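Local coordinates for outer surface protein (Bacillus cereus ATCC 14579, PDB 1X7F), which is of unknown function but probably hydrolyses 6-phospho-N-acetylmuramic acid glycosides in the recycling of bacterial cell-wall sugars, at residues A[171-176]-A[201-206]. Residues are numbered along the deposited sequence; the frame is centred on the assembly and turned at random.
Sequences HNFYPQ and AAFITS
Phe173 and Phe203 meet in a T-shaped pair, the edge of the first ring set against the face of the second, with centroids 4.8 Å apart and planes at 72°. Traced outward from the backbone, Phe173 makes its first touch at CB, 3.8 Å from Phe203 CB. CG then sits between the backbone N and carbonyl carbon (chi1 57°), which brings the CD2 edge of the ring over the face of Phe203. CD2 does most of the touching, 3.5 Å above the Phe203 plane and over the ring centre, while CE2, farther along, reaches Phe203 CZ and CE2 only at 4.2 Å. On its rim the Phe203 ring takes a polar neighbour: His171 O lies near the ring plane, 3.3 Å from Phe203 CE1.

One nearly straight hydrogen bond, His171 N to Ala201 O (3.0 Å, 172°), ties the backbones. The imidazole of His171 lies by the strand, CD2 4.0 Å from Ala202 CB; ND1 is hydrogen-bonded to the hydroxyl of Ser148 and NE2 to that of Ser190.

Strands 167-170 and 201-204 are the two outermost of the parallel sheet, consecutive in the chain, and this contact joins the loop following one to the other, consistent with closure of a TIM-type barrel. Directly between the segments there is one backbone hydrogen bond, and the remaining contact is mostly apolar and aromatic; the hydroxyl of Thr222, hydrogen-bonded to Asn172 O and Phe203 N, bridges them as well.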
loop_
_atom_site.group_PDB
_atom_site.type_symbol
_atom_site.label_atom_id
_atom_site.label_comp_id
_atom_site.label_asym_id
_atom_site.label_seq_id
_atom_site.Cartn_x
_atom_site.Cartn_y
_atom_site.Cartn_z
ATOM N N HIS A 171 11.293 3.938 -0.904
ATOM C CA HIS A 171 11.605 3.587 -2.276
ATOM C C HIS A 171 11.585 4.804 -3.190
ATOM O O HIS A 171 11.000 5.832 -2.826
ATOM C CB HIS A 171 10.566 2.612 -2.778
ATOM C CG HIS A 171 10.857 1.187 -2.446
ATOM N ND1 HIS A 171 11.698 0.403 -3.209
ATOM C CD2 HIS A 171 10.375 0.386 -1.467
ATOM C CE1 HIS A 171 11.742 -0.814 -2.700
ATOM N NE2 HIS A 171 10.955 -0.847 -1.637
ATOM N N ASN A 172 12.215 4.681 -4.368
ATOM C CA ASN A 172 12.067 5.667 -5.444
ATOM C C ASN A 172 10.708 5.508 -6.111
ATOM O O ASN A 172 10.043 4.478 -5.961
ATOM C CB ASN A 172 13.128 5.492 -6.530
ATOM C CG ASN A 172 14.466 6.099 -6.172
ATOM O OD1 ASN A 172 14.557 7.156 -5.547
ATOM N ND2 ASN A 172 15.532 5.436 -6.608
ATOM N N PHE A 173 10.293 6.524 -6.860
ATOM C CA PHE A 173 9.202 6.336 -7.800
ATOM C C PHE A 173 9.805 6.500 -9.184
ATOM O O PHE A 173 10.956 6.932 -9.300
ATOM C CB PHE A 173 7.993 7.260 -7.540
ATOM C CG PHE A 173 8.309 8.745 -7.535
ATOM C CD1 PHE A 173 8.929 9.358 -8.618
ATOM C CD2 PHE A 173 7.893 9.543 -6.459
ATOM C CE1 PHE A 173 9.190 10.719 -8.629
ATOM C CE2 PHE A 173 8.140 10.911 -6.446
ATOM C CZ PHE A 173 8.804 11.507 -7.535
ATOM N N TYR A 174 9.038 6.140 -10.221
ATOM C CA TYR A 174 9.580 6.050 -11.591
ATOM C C TYR A 174 8.661 6.712 -12.617
ATOM O O TYR A 174 7.637 6.127 -13.009
ATOM C CB TYR A 174 9.897 4.581 -11.933
ATOM C CG TYR A 174 10.977 4.054 -11.030
ATOM C CD1 TYR A 174 10.661 3.468 -9.796
ATOM C CD2 TYR A 174 12.333 4.209 -11.371
ATOM C CE1 TYR A 174 11.678 3.031 -8.926
ATOM C CE2 TYR A 174 13.350 3.763 -10.520
ATOM C CZ TYR A 174 13.010 3.186 -9.303
ATOM O OH TYR A 174 14.011 2.754 -8.460
ATOM N N PRO A 175 9.018 7.945 -13.008
ATOM C CA PRO A 175 8.221 8.761 -13.938
ATOM C C PRO A 175 8.174 8.221 -15.354
ATOM O O PRO A 175 7.221 8.525 -16.073
ATOM C CB PRO A 175 8.970 10.116 -13.957
ATOM C CG PRO A 175 9.819 10.093 -12.705
ATOM C CD PRO A 175 10.229 8.666 -12.555
ATOM N N GLN A 176 9.215 7.489 -15.768
ATOM C CA GLN A 176 9.261 6.898 -17.107
ATOM C C GLN A 176 8.561 5.530 -17.111
ATOM O O GLN A 176 8.919 4.645 -16.337
ATOM C CB GLN A 176 10.706 6.775 -17.635
ATOM C CG GLN A 176 10.770 6.204 -19.056
ATOM C CD GLN A 176 12.176 5.934 -19.576
ATOM O OE1 GLN A 176 12.352 5.115 -20.473
ATOM N NE2 GLN A 176 13.169 6.618 -19.025
ATOM N N ALA A 201 8.576 2.675 3.222
ATOM C CA ALA A 201 7.521 3.328 2.473
ATOM C C ALA A 201 7.768 3.132 0.969
ATOM O O ALA A 201 8.906 2.954 0.529
ATOM C CB ALA A 201 7.460 4.836 2.839
ATOM N N ALA A 202 6.689 3.153 0.195
ATOM C CA ALA A 202 6.765 3.145 -1.265
ATOM C C ALA A 202 5.691 4.081 -1.818
ATOM O O ALA A 202 4.778 4.518 -1.084
ATOM C CB ALA A 202 6.576 1.712 -1.827
ATOM N N PHE A 203 5.788 4.335 -3.118
ATOM C CA PHE A 203 4.927 5.288 -3.818
ATOM C C PHE A 203 3.887 4.619 -4.702
ATOM O O PHE A 203 4.166 3.624 -5.386
ATOM C CB PHE A 203 5.775 6.194 -4.704
ATOM C CG PHE A 203 6.551 7.249 -3.955
ATOM C CD1 PHE A 203 7.927 7.109 -3.747
ATOM C CD2 PHE A 203 5.916 8.400 -3.489
ATOM C CE1 PHE A 203 8.652 8.111 -3.102
ATOM C CE2 PHE A 203 6.629 9.392 -2.840
ATOM C CZ PHE A 203 7.997 9.243 -2.641
ATOM N N ILE A 204 2.687 5.187 -4.687
ATOM C CA ILE A 204 1.637 4.817 -5.623
ATOM C C ILE A 204 1.263 6.037 -6.461
ATOM O O ILE A 204 1.595 7.177 -6.119
ATOM C CB ILE A 204 0.395 4.261 -4.878
ATOM C CG1 ILE A 204 -0.285 5.347 -4.021
ATOM C CG2 ILE A 204 0.763 3.000 -4.095
ATOM C CD1 ILE A 204 -1.566 4.880 -3.341
ATOM N N THR A 205 0.571 5.798 -7.565
ATOM C CA THR A 205 0.257 6.870 -8.489
ATOM C C THR A 205 -1.240 7.131 -8.625
ATOM O O THR A 205 -2.058 6.204 -8.727
ATOM C CB THR A 205 0.916 6.601 -9.853
ATOM O OG1 THR A 205 0.778 7.753 -10.697
ATOM C CG2 THR A 205 0.209 5.478 -10.613
ATOM N N SER A 206 -1.577 8.411 -8.599
ATOM C CA SER A 206 -2.916 8.887 -8.885
ATOM C C SER A 206 -3.149 8.951 -10.396
ATOM O O SER A 206 -2.217 9.189 -11.182
ATOM C CB SER A 206 -3.109 10.259 -8.246
ATOM O OG SER A 206 -4.220 10.942 -8.788
#